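Local coordinates for protein probable fumarate reductase Ifc3 (Shewanella frigidimarina, PDB 1QO8) that catalyses the essentially one-way reduction of fumarate to succinate in vitro, using one FAD and four covalently bound c-type hemes per subunit, at residues H178-K183 / A234-T239; T172-A177 / N224-K229; S100-W105 / N270-K275. One frame throughout, in Å; residues are numbered along the deposited sequence.

Interaction 1: residues H178-K183 / A234-T239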
loop_
_atom_site.group_PDB
_atom_site.type_symbol
_atom_site.label_atom_id
_atom_site.label_comp_id
_atom_site.label_asym_id
_atom_site.label_seq_id
_atom_site.Cartn_x
_atom_site.Cartn_y
_atom_site.Cartn_z
ATOM N N HIS A 178 25.314 35.035 -4.737
ATOM C CA HIS A 178 25.095 34.930 -6.182
ATOM C C HIS A 178 23.965 35.843 -6.640
ATOM O O HIS A 178 23.483 35.661 -7.749
ATOM C CB HIS A 178 24.784 33.525 -6.673
ATOM C CG HIS A 178 25.833 32.486 -6.491
ATOM N ND1 HIS A 178 26.104 31.919 -5.257
ATOM C CD2 HIS A 178 26.672 31.885 -7.374
ATOM C CE1 HIS A 178 27.059 31.025 -5.392
ATOM N NE2 HIS A 178 27.433 30.984 -6.659
ATOM N N GLY A 179 23.461 36.733 -5.817
ATOM C CA GLY A 179 22.396 37.635 -6.203
ATOM C C GLY A 179 21.063 36.949 -6.452
ATOM O O GLY A 179 20.235 37.413 -7.232
ATOM N N VAL A 180 20.857 35.805 -5.795
ATOM C CA VAL A 180 19.616 35.073 -5.958
ATOM C C VAL A 180 18.655 35.413 -4.820
ATOM O O VAL A 180 18.948 35.233 -3.638
ATOM C CB VAL A 180 19.911 33.565 -6.076
ATOM C CG1 VAL A 180 18.626 32.791 -5.880
ATOM C CG2 VAL A 180 20.564 33.215 -7.396
ATOM N N GLU A 181 17.501 35.935 -5.177
ATOM C CA GLU A 181 16.426 36.155 -4.209
ATOM C C GLU A 181 15.544 34.911 -4.129
ATOM O O GLU A 181 15.218 34.328 -5.160
ATOM C CB GLU A 181 15.652 37.395 -4.592
ATOM C CG GLU A 181 14.307 37.327 -5.258
ATOM C CD GLU A 181 13.772 38.714 -5.615
ATOM O OE1 GLU A 181 14.608 39.613 -5.921
ATOM O OE2 GLU A 181 12.533 38.910 -5.613
ATOM N N ASP A 182 15.187 34.453 -2.945
ATOM C CA ASP A 182 14.365 33.260 -2.786
ATOM C C ASP A 182 13.554 33.490 -1.523
ATOM O O ASP A 182 13.862 34.423 -0.786
ATOM C CB ASP A 182 15.242 32.029 -2.678
ATOM C CG ASP A 182 14.571 30.667 -2.717
ATOM O OD1 ASP A 182 13.371 30.613 -3.094
ATOM O OD2 ASP A 182 15.290 29.665 -2.412
ATOM N N LYS A 183 12.454 32.790 -1.323
ATOM C CA LYS A 183 11.599 32.975 -0.159
ATOM C C LYS A 183 11.138 31.579 0.271
ATOM O O LYS A 183 10.937 30.709 -0.586
ATOM C CB LYS A 183 10.320 33.787 -0.381
ATOM C CG LYS A 183 10.535 35.170 -0.956
ATOM C CD LYS A 183 9.250 35.924 -1.259
ATOM C CE LYS A 183 9.553 37.170 -2.090
ATOM N NZ LYS A 183 9.758 38.349 -1.187
ATOM N N ALA A 234 12.275 23.944 -9.528
ATOM C CA ALA A 234 12.568 25.069 -8.625
ATOM C C ALA A 234 12.478 26.352 -9.480
ATOM O O ALA A 234 12.893 26.342 -10.657
ATOM C CB ALA A 234 13.924 24.950 -8.032
ATOM N N ARG A 235 11.972 27.400 -8.843
ATOM C CA ARG A 235 11.724 28.592 -9.657
ATOM C C ARG A 235 12.937 29.511 -9.610
ATOM O O ARG A 235 13.065 30.369 -10.464
ATOM C CB ARG A 235 10.433 29.263 -9.158
ATOM C CG ARG A 235 10.626 30.094 -7.938
ATOM C CD ARG A 235 9.330 30.735 -7.423
ATOM N NE ARG A 235 8.373 29.674 -7.079
ATOM C CZ ARG A 235 7.180 29.886 -6.522
ATOM N NH1 ARG A 235 6.828 31.142 -6.249
ATOM N NH2 ARG A 235 6.329 28.906 -6.231
ATOM N N VAL A 236 13.807 29.412 -8.630
ATOM C CA VAL A 236 15.118 30.036 -8.567
ATOM C C VAL A 236 16.172 28.997 -8.136
ATOM O O VAL A 236 15.862 27.815 -7.838
ATOM C CB VAL A 236 15.178 31.217 -7.592
ATOM C CG1 VAL A 236 16.463 32.014 -7.878
ATOM C CG2 VAL A 236 14.101 32.296 -7.704
ATOM N N ASP A 237 17.440 29.391 -8.148
ATOM C CA ASP A 237 18.569 28.503 -7.929
ATOM C C ASP A 237 18.665 28.227 -6.428
ATOM O O ASP A 237 18.709 29.218 -5.721
ATOM C CB ASP A 237 19.868 29.198 -8.350
ATOM C CG ASP A 237 19.954 29.435 -9.835
ATOM O OD1 ASP A 237 18.911 29.524 -10.526
ATOM O OD2 ASP A 237 21.128 29.541 -10.258
ATOM N N ARG A 238 18.556 26.994 -6.001
ATOM C CA ARG A 238 18.502 26.692 -4.551
ATOM C C ARG A 238 19.304 25.467 -4.172
ATOM O O ARG A 238 19.391 24.983 -3.058
ATOM C CB ARG A 238 17.033 26.208 -4.393
ATOM C CG ARG A 238 16.317 26.822 -3.230
ATOM C CD ARG A 238 14.887 26.276 -3.202
ATOM N NE ARG A 238 14.007 27.432 -3.339
ATOM C CZ ARG A 238 13.004 27.361 -4.226
ATOM N NH1 ARG A 238 12.739 26.301 -4.982
ATOM N NH2 ARG A 238 12.278 28.456 -4.354
ATOM N N THR A 239 19.894 24.771 -5.101
ATOM C CA THR A 239 20.580 23.502 -4.957
ATOM C C THR A 239 22.070 23.723 -4.710
ATOM O O THR A 239 22.714 24.280 -5.598
ATOM C CB THR A 239 20.331 22.745 -6.284
ATOM O OG1 THR A 239 18.935 22.582 -6.571
ATOM C CG2 THR A 239 21.007 21.373 -6.184
#
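Asp182 and Arg238 meet at about a right angle, and the arginine takes the carboxylate side-on, with NE and one terminal nitrogen each serving a different oxygen. Arg238 NH2 donates to Asp182 OD1 at 2.7 Å, with an N-H...O angle of 161°; that oxygen lies close to the guanidinium plane, at its edge. The second bond, Arg238 NE to Asp182 OD2, is equally short at 2.7 Å but more bent (145°), and it uses the syn lone pair of the oxygen. Because the two planes are turned 35° apart, the fork is twisted and not coplanar. A bend at chi3 in the arginine chain turns the guanidinium to the carboxylate.

Beside this ion pair, Val180 and Val236 lie side by side, pointing opposite ways. Val236 CG2 lies 3.4 Å from Glu181 O, and Val180 CG1 lies 3.6 Å from Asp237 O, so methyl groups sit against backbone carbonyls. Val180 CG2 also reaches Asp237 CB at 4.2 Å, while the carboxylate of Asp237 pairs with Arg230.

Asp190, on helix 184-194, takes Arg238 NH1, and Gln175 NE2 donates to Asp182 OD2. With carboxylates on two sides, the guanidinium is held against rotation and its charge is probably offset by Asp182 and Asp190, the latter shared with Arg235, which ties the two loops together beside that helix.

Interaction 2: residues T172-A177 / N224-K229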
loop_
_atom_site.group_PDB
_atom_site.type_symbol
_atom_site.label_atom_id
_atom_site.label_comp_id
_atom_site.label_asym_id
_atom_site.label_seq_id
_atom_site.Cartn_x
_atom_site.Cartn_y
_atom_site.Cartn_z
ATOM N N THR A 172 20.269 30.997 2.018
ATOM C CA THR A 172 21.666 30.722 2.431
ATOM C C THR A 172 22.572 31.862 2.018
ATOM O O THR A 172 22.337 32.722 1.162
ATOM C CB THR A 172 22.199 29.403 1.845
ATOM O OG1 THR A 172 22.251 29.566 0.428
ATOM C CG2 THR A 172 21.311 28.226 2.230
ATOM N N LYS A 173 23.758 31.839 2.608
ATOM C CA LYS A 173 24.779 32.807 2.169
ATOM C C LYS A 173 25.203 32.472 0.748
ATOM O O LYS A 173 25.628 33.410 0.047
ATOM C CB LYS A 173 25.884 32.802 3.201
ATOM C CG LYS A 173 26.729 31.556 3.213
ATOM C CD LYS A 173 27.902 31.730 4.157
ATOM C CE LYS A 173 28.828 30.547 4.234
ATOM N NZ LYS A 173 29.827 30.479 3.143
ATOM N N GLN A 174 25.096 31.241 0.222
ATOM C CA GLN A 174 25.436 31.033 -1.195
ATOM C C GLN A 174 24.412 31.730 -2.118
ATOM O O GLN A 174 24.749 32.215 -3.207
ATOM C CB GLN A 174 25.586 29.578 -1.628
ATOM C CG GLN A 174 26.732 28.783 -1.039
ATOM C CD GLN A 174 26.569 28.413 0.417
ATOM O OE1 GLN A 174 25.542 28.567 1.111
ATOM N NE2 GLN A 174 27.639 27.877 0.980
ATOM N N GLN A 175 23.169 31.850 -1.646
ATOM C CA GLN A 175 22.173 32.541 -2.441
ATOM C C GLN A 175 22.496 34.036 -2.374
ATOM O O GLN A 175 22.405 34.629 -3.444
ATOM C CB GLN A 175 20.741 32.197 -2.094
ATOM C CG GLN A 175 20.252 30.809 -2.520
ATOM C CD GLN A 175 18.798 30.582 -2.151
ATOM O OE1 GLN A 175 18.418 30.943 -1.055
ATOM N NE2 GLN A 175 17.957 30.042 -3.018
ATOM N N THR A 176 22.962 34.583 -1.265
ATOM C CA THR A 176 23.170 36.016 -1.194
ATOM C C THR A 176 24.456 36.412 -1.952
ATOM O O THR A 176 24.564 37.530 -2.415
ATOM C CB THR A 176 23.318 36.669 0.193
ATOM O OG1 THR A 176 24.636 36.368 0.650
ATOM C CG2 THR A 176 22.293 36.226 1.185
ATOM N N ALA A 177 25.390 35.491 -2.089
ATOM C CA ALA A 177 26.627 35.752 -2.799
ATOM C C ALA A 177 26.334 35.757 -4.287
ATOM O O ALA A 177 27.082 36.408 -5.016
ATOM C CB ALA A 177 27.732 34.762 -2.486
ATOM N N ASN A 224 31.957 21.231 1.998
ATOM C CA ASN A 224 31.837 22.387 1.111
ATOM C C ASN A 224 30.533 22.254 0.296
ATOM O O ASN A 224 30.327 21.301 -0.413
ATOM C CB ASN A 224 33.079 22.538 0.241
ATOM C CG ASN A 224 32.986 23.784 -0.645
ATOM O OD1 ASN A 224 32.172 23.914 -1.556
ATOM N ND2 ASN A 224 33.887 24.759 -0.399
ATOM N N LEU A 225 29.645 23.223 0.328
ATOM C CA LEU A 225 28.468 23.301 -0.535
ATOM C C LEU A 225 28.388 24.717 -1.109
ATOM O O LEU A 225 27.381 25.400 -1.016
ATOM C CB LEU A 225 27.203 22.943 0.255
ATOM C CG LEU A 225 27.178 21.529 0.903
ATOM C CD1 LEU A 225 26.053 21.463 1.914
ATOM C CD2 LEU A 225 27.114 20.499 -0.214
ATOM N N ASP A 226 29.475 25.189 -1.745
ATOM C CA ASP A 226 29.446 26.541 -2.299
ATOM C C ASP A 226 28.845 26.695 -3.680
ATOM O O ASP A 226 28.557 27.858 -4.050
ATOM C CB ASP A 226 30.873 27.169 -2.287
ATOM C CG ASP A 226 31.324 27.571 -0.900
ATOM O OD1 ASP A 226 30.578 27.797 0.078
ATOM O OD2 ASP A 226 32.546 27.683 -0.690
ATOM N N ASP A 227 28.762 25.685 -4.538
ATOM C CA ASP A 227 28.210 25.839 -5.867
ATOM C C ASP A 227 26.683 25.915 -5.771
ATOM O O ASP A 227 26.067 25.196 -4.984
ATOM C CB ASP A 227 28.671 24.776 -6.827
ATOM C CG ASP A 227 28.203 24.596 -8.258
ATOM O OD1 ASP A 227 27.133 23.999 -8.587
ATOM O OD2 ASP A 227 28.963 24.905 -9.234
ATOM N N LEU A 228 26.099 26.856 -6.514
ATOM C CA LEU A 228 24.657 27.077 -6.487
ATOM C C LEU A 228 24.079 26.910 -7.889
ATOM O O LEU A 228 24.482 27.612 -8.826
ATOM C CB LEU A 228 24.289 28.470 -5.952
ATOM C CG LEU A 228 22.797 28.786 -5.893
ATOM C CD1 LEU A 228 22.055 27.985 -4.829
ATOM C CD2 LEU A 228 22.516 30.275 -5.607
ATOM N N LYS A 229 23.119 26.024 -8.062
ATOM C CA LYS A 229 22.486 25.757 -9.318
ATOM C C LYS A 229 20.967 25.568 -9.091
ATOM O O LYS A 229 20.446 25.494 -7.978
ATOM C CB LYS A 229 22.948 24.479 -10.068
ATOM C CG LYS A 229 24.364 24.629 -10.657
ATOM C CD LYS A 229 24.614 23.527 -11.686
ATOM C CE LYS A 229 25.803 23.854 -12.591
ATOM N NZ LYS A 229 27.068 23.468 -11.874
#
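Gln174 supplies the one hydrogen bond between the segments: its NE2 donates to Asp226 OD1 at 3.1 Å with an N-H...O angle of 155°. The acceptor lies near the plane of the amide and is met on its anti lone pair, away from OD2, while amide and carboxylate planes stand 38° apart. A bend at chi2 (72°) folds the glutamine over the turn that precedes the strand, bringing CG to 3.4 Å from Leu225 O. Gln174 NE2 also donates to Glu219, so the amide is shared between two acidic side chains.

The electrostatic part is looser. Lys173 NZ stays 4.1 Å from Asp226 OD1, beyond salt-bridge range, though the opposite charges probably attract.

Van der Waals packing is carried by Leu228, whose CG stands opposite the backbone N. This extends the isobutyl group to the helix, where CD2 rests 3.8 Å from the backbone Gln174 O and 3.9 Å from Gln175 CG; the Leu228 and Gln175 side chains cross at about a right angle. The Gln175 amide, besides its bond to Asp182, is engaged with Asp237 O.

Bonds within each segment set these groups in place. Thr172 N-caps helix 173-177, its OG1 accepting from Gln175 N at 3.2 Å. Asn224 OD1 accepts from Asp226 N at 3.0 Å in an Asx turn, which probably fixes Asp226 just before the strand.

The arrangement is a short capped helix laid against strand 227-229, an outermost strand of a three-stranded antiparallel sheet within the FAD-binding family region. Asp226 and Asp227 both face Arg241 of the adjoining strand, forming a classic beta bulge beside the contact.

Interaction 3: residues S100-W105 / N270-K275. With FAD (flavin-adenine dinucleotide), chain G.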
loop_
_atom_site.group_PDB
_atom_site.type_symbol
_atom_site.label_atom_id
_atom_site.label_comp_id
_atom_site.label_asym_id
_atom_site.label_seq_id
_atom_site.Cartn_x
_atom_site.Cartn_y
_atom_site.Cartn_z
ATOM N N SER A 100 26.011 -14.880 0.757
ATOM C CA SER A 100 25.950 -13.746 1.648
ATOM C C SER A 100 25.617 -14.195 3.070
ATOM O O SER A 100 24.708 -14.972 3.331
ATOM C CB SER A 100 24.875 -12.730 1.233
ATOM O OG SER A 100 24.887 -11.673 2.221
ATOM N N TRP A 101 26.226 -13.505 4.039
ATOM C CA TRP A 101 25.901 -13.816 5.442
ATOM C C TRP A 101 24.449 -13.429 5.701
ATOM O O TRP A 101 23.829 -13.890 6.654
ATOM C CB TRP A 101 26.786 -12.937 6.304
ATOM C CG TRP A 101 26.566 -11.449 6.312
ATOM C CD1 TRP A 101 27.240 -10.549 5.526
ATOM C CD2 TRP A 101 25.706 -10.688 7.182
ATOM N NE1 TRP A 101 26.773 -9.298 5.832
ATOM C CE2 TRP A 101 25.892 -9.317 6.860
ATOM C CE3 TRP A 101 24.764 -11.031 8.176
ATOM C CZ2 TRP A 101 25.188 -8.286 7.469
ATOM C CZ3 TRP A 101 24.085 -10.000 8.830
ATOM C CH2 TRP A 101 24.276 -8.636 8.432
ATOM N N ASP A 102 23.996 -12.389 5.005
ATOM C CA ASP A 102 22.693 -11.816 5.283
ATOM C C ASP A 102 21.615 -12.557 4.488
ATOM O O ASP A 102 21.252 -12.249 3.361
ATOM C CB ASP A 102 22.728 -10.318 5.033
ATOM C CG ASP A 102 21.376 -9.688 5.319
ATOM O OD1 ASP A 102 20.441 -10.415 5.716
ATOM O OD2 ASP A 102 21.292 -8.455 5.105
ATOM N N ASP A 103 21.109 -13.624 5.048
ATOM C CA ASP A 103 20.265 -14.615 4.404
ATOM C C ASP A 103 18.803 -14.433 4.761
ATOM O O ASP A 103 18.045 -15.398 4.710
ATOM C CB ASP A 103 20.704 -16.029 4.818
ATOM C CG ASP A 103 21.016 -16.251 6.293
ATOM O OD1 ASP A 103 20.790 -15.385 7.181
ATOM O OD2 ASP A 103 21.497 -17.379 6.591
ATOM N N GLY A 104 18.316 -13.244 5.049
ATOM C CA GLY A 104 16.932 -13.081 5.477
ATOM C C GLY A 104 16.819 -13.122 7.007
ATOM O O GLY A 104 17.741 -12.686 7.696
ATOM N N TRP A 105 15.710 -13.602 7.518
ATOM C CA TRP A 105 15.351 -13.402 8.932
ATOM C C TRP A 105 15.165 -14.792 9.532
ATOM O O TRP A 105 14.574 -15.692 8.914
ATOM C CB TRP A 105 14.148 -12.460 8.997
ATOM C CG TRP A 105 12.815 -13.084 9.272
ATOM C CD1 TRP A 105 12.257 -14.185 8.677
ATOM C CD2 TRP A 105 11.831 -12.639 10.226
ATOM N NE1 TRP A 105 11.028 -14.461 9.211
ATOM C CE2 TRP A 105 10.738 -13.532 10.172
ATOM C CE3 TRP A 105 11.770 -11.569 11.128
ATOM C CZ2 TRP A 105 9.610 -13.401 10.981
ATOM C CZ3 TRP A 105 10.653 -11.442 11.932
ATOM C CH2 TRP A 105 9.591 -12.355 11.862
ATOM N N ASN A 270 27.875 -4.406 9.184
ATOM C CA ASN A 270 27.375 -5.770 8.932
ATOM C C ASN A 270 26.457 -6.193 10.104
ATOM O O ASN A 270 26.460 -7.353 10.515
ATOM C CB ASN A 270 28.520 -6.713 8.716
ATOM C CG ASN A 270 29.615 -6.156 7.836
ATOM O OD1 ASN A 270 29.430 -5.943 6.606
ATOM N ND2 ASN A 270 30.841 -5.955 8.398
ATOM N N SER A 271 25.566 -5.301 10.513
ATOM C CA SER A 271 24.587 -5.469 11.575
ATOM C C SER A 271 23.197 -5.051 11.057
ATOM O O SER A 271 22.860 -3.863 11.009
ATOM C CB SER A 271 24.989 -4.484 12.709
ATOM O OG SER A 271 26.302 -4.929 13.070
ATOM N N ARG A 272 22.433 -6.042 10.643
ATOM C CA ARG A 272 21.083 -5.843 10.174
ATOM C C ARG A 272 20.016 -5.968 11.275
ATOM O O ARG A 272 19.841 -7.024 11.953
ATOM C CB ARG A 272 20.782 -6.870 9.067
ATOM C CG ARG A 272 19.371 -6.644 8.525
ATOM C CD ARG A 272 19.230 -7.623 7.357
ATOM N NE ARG A 272 18.114 -7.191 6.551
ATOM C CZ ARG A 272 17.527 -7.977 5.644
ATOM N NH1 ARG A 272 17.970 -9.199 5.408
ATOM N NH2 ARG A 272 16.487 -7.479 4.972
ATOM N N VAL A 273 19.287 -4.860 11.388
ATOM C CA VAL A 273 18.166 -4.842 12.311
ATOM C C VAL A 273 17.015 -5.611 11.615
ATOM O O VAL A 273 16.777 -5.360 10.420
ATOM C CB VAL A 273 17.712 -3.426 12.665
ATOM C CG1 VAL A 273 16.358 -3.531 13.410
ATOM C CG2 VAL A 273 18.736 -2.691 13.525
ATOM N N VAL A 274 16.448 -6.570 12.348
ATOM C CA VAL A 274 15.424 -7.457 11.807
ATOM C C VAL A 274 14.075 -7.441 12.488
ATOM O O VAL A 274 13.055 -7.935 12.022
ATOM C CB VAL A 274 15.968 -8.874 11.781
ATOM C CG1 VAL A 274 17.051 -9.132 10.762
ATOM C CG2 VAL A 274 16.481 -9.329 13.189
ATOM N N LYS A 275 13.925 -6.790 13.660
ATOM C CA LYS A 275 12.681 -6.681 14.351
ATOM C C LYS A 275 12.692 -5.545 15.344
ATOM O O LYS A 275 13.753 -5.282 15.898
ATOM C CB LYS A 275 12.460 -8.027 15.127
ATOM C CG LYS A 275 10.978 -8.091 15.516
ATOM C CD LYS A 275 10.624 -9.401 16.202
ATOM C CE LYS A 275 9.141 -9.637 15.890
ATOM N NZ LYS A 275 8.314 -9.458 17.119
HETATM P PA FAD G . 20.169 5.910 2.673
HETATM O O1A FAD G . 21.257 6.883 2.336
HETATM O O2A FAD G . 19.832 4.918 1.814
HETATM O O5B FAD G . 20.867 5.042 3.782
HETATM C C5B FAD G . 20.140 4.034 4.598
HETATM C C4B FAD G . 21.233 3.202 5.438
HETATM O O4B FAD G . 20.389 2.224 6.220
HETATM C C3B FAD G . 22.077 2.271 4.506
HETATM O O3B FAD G . 23.425 2.417 4.463
HETATM C C2B FAD G . 21.428 0.847 4.657
HETATM O O2B FAD G . 22.345 -0.263 4.503
HETATM C C1B FAD G . 21.061 0.908 6.093
HETATM N N9A FAD G . 19.986 -0.025 6.455
HETATM C C8A FAD G . 18.887 -0.393 5.720
HETATM N N7A FAD G . 18.197 -1.336 6.299
HETATM C C5A FAD G . 18.863 -1.618 7.488
HETATM C C6A FAD G . 18.660 -2.619 8.531
HETATM N N6A FAD G . 17.675 -3.474 8.542
HETATM N N1A FAD G . 19.545 -2.545 9.556
HETATM C C2A FAD G . 20.647 -1.722 9.553
HETATM N N3A FAD G . 20.920 -0.783 8.619
HETATM C C4A FAD G . 20.003 -0.815 7.615
HETATM N N1 FAD G . 18.197 13.337 -3.732
HETATM C C2 FAD G . 18.447 14.615 -3.638
HETATM O O2 FAD G . 17.845 15.434 -3.024
HETATM N N3 FAD G . 19.551 15.229 -4.303
HETATM C C4 FAD G . 20.352 14.368 -5.048
HETATM O O4 FAD G . 21.269 14.819 -5.673
HETATM C C4X FAD G . 20.009 12.955 -5.185
HETATM N N5 FAD G . 20.754 12.152 -5.960
HETATM C C5X FAD G . 20.499 10.825 -6.034
HETATM C C6 FAD G . 21.326 10.041 -6.850
HETATM C C7 FAD G . 21.098 8.689 -6.940
HETATM C C7M FAD G . 21.937 7.784 -7.785
HETATM C C8 FAD G . 20.034 8.117 -6.153
HETATM C C8M FAD G . 19.822 6.634 -6.187
HETATM C C9 FAD G . 19.244 8.877 -5.331
HETATM C C9A FAD G . 19.441 10.235 -5.239
HETATM N N10 FAD G . 18.675 11.122 -4.457
HETATM C C10 FAD G . 18.920 12.440 -4.410
HETATM C "C1'" FAD G . 17.827 10.584 -3.346
HETATM C "C2'" FAD G . 18.567 10.771 -1.979
HETATM O "O2'" FAD G . 19.945 10.432 -2.354
HETATM C "C3'" FAD G . 18.110 9.581 -1.100
HETATM O "O3'" FAD G . 16.690 9.608 -0.909
HETATM C "C4'" FAD G . 18.538 9.923 0.366
HETATM O "O4'" FAD G . 19.997 9.880 0.315
HETATM C "C5'" FAD G . 18.064 8.709 1.244
HETATM O "O5'" FAD G . 18.866 8.907 2.570
HETATM P P FAD G . 18.624 8.027 3.812
HETATM O O1P FAD G . 19.562 8.589 4.856
HETATM O O2P FAD G . 17.242 8.069 3.984
HETATM O O3P FAD G . 18.914 6.690 3.335
HETATM O O HOH W 1 27.202 -6.471 5.101
#
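The indole of Trp101 carries Asp102 CB over the centre of one face, 3.6 Å above the plane, and its benzo end meets Asn270 O, 3.3 Å from Trp101 CH2, and the start of strand 271-278. Arg272 N lies in the ring plane at the edge, 3.9 Å from Trp101 CH2, and a water at another edge accepts from Trp101 NE1 and donates to Asn270 OD1. The Asn270 amide stands almost perpendicular to the indole (89°). Trp105 turns an edge to Val274 O.

Arg272 is extended from CG to NE, with CG trans to the backbone N (chi1 -178°). This carries Arg272 NH1 to the syn lone pair of Asp102 OD1 at 2.8 Å, a salt bridge bent to 144°. Arg272 NH2 pairs with Asp339.

Backbone atoms of the next residue read the adenine: Val273 N donates to FAD N1A at 3.0 Å, and FAD N6A donates to Val273 O at 2.8 Å. Replacing Arg272 by a leucine would probably leave Asp102 and Asp339 without their shared cation and free the loop carboxylate to turn. The Arg272-Asp102 salt bridge joins loop 100-105 to the strand that binds adenine, while Asp339 holds the guanidinium from another side.

Interactions 1 and 2 form one continuous patch, their centres 9 Å apart and their segments alternating along the chain. Gln175 joins them: its NE2 lies 2.8 Å from Asp182 OD2 and 2.9 Å from Asp237 O, both probable hydrogen bonds, while Leu228 CD1 packs 3.7 Å from Asp237 O. Interaction 3 lies on the opposite side of the chain's centre, its centre about 43 Å from that of interaction 1 and 41 Å from that of interaction 2, both nested within the loop it closes. Of the three, only interaction 3 touches FAD, at its adenine; the side chains of Leu225 and Arg238 are about 10 and 11 Å from the cofactor, nearest its flavin end.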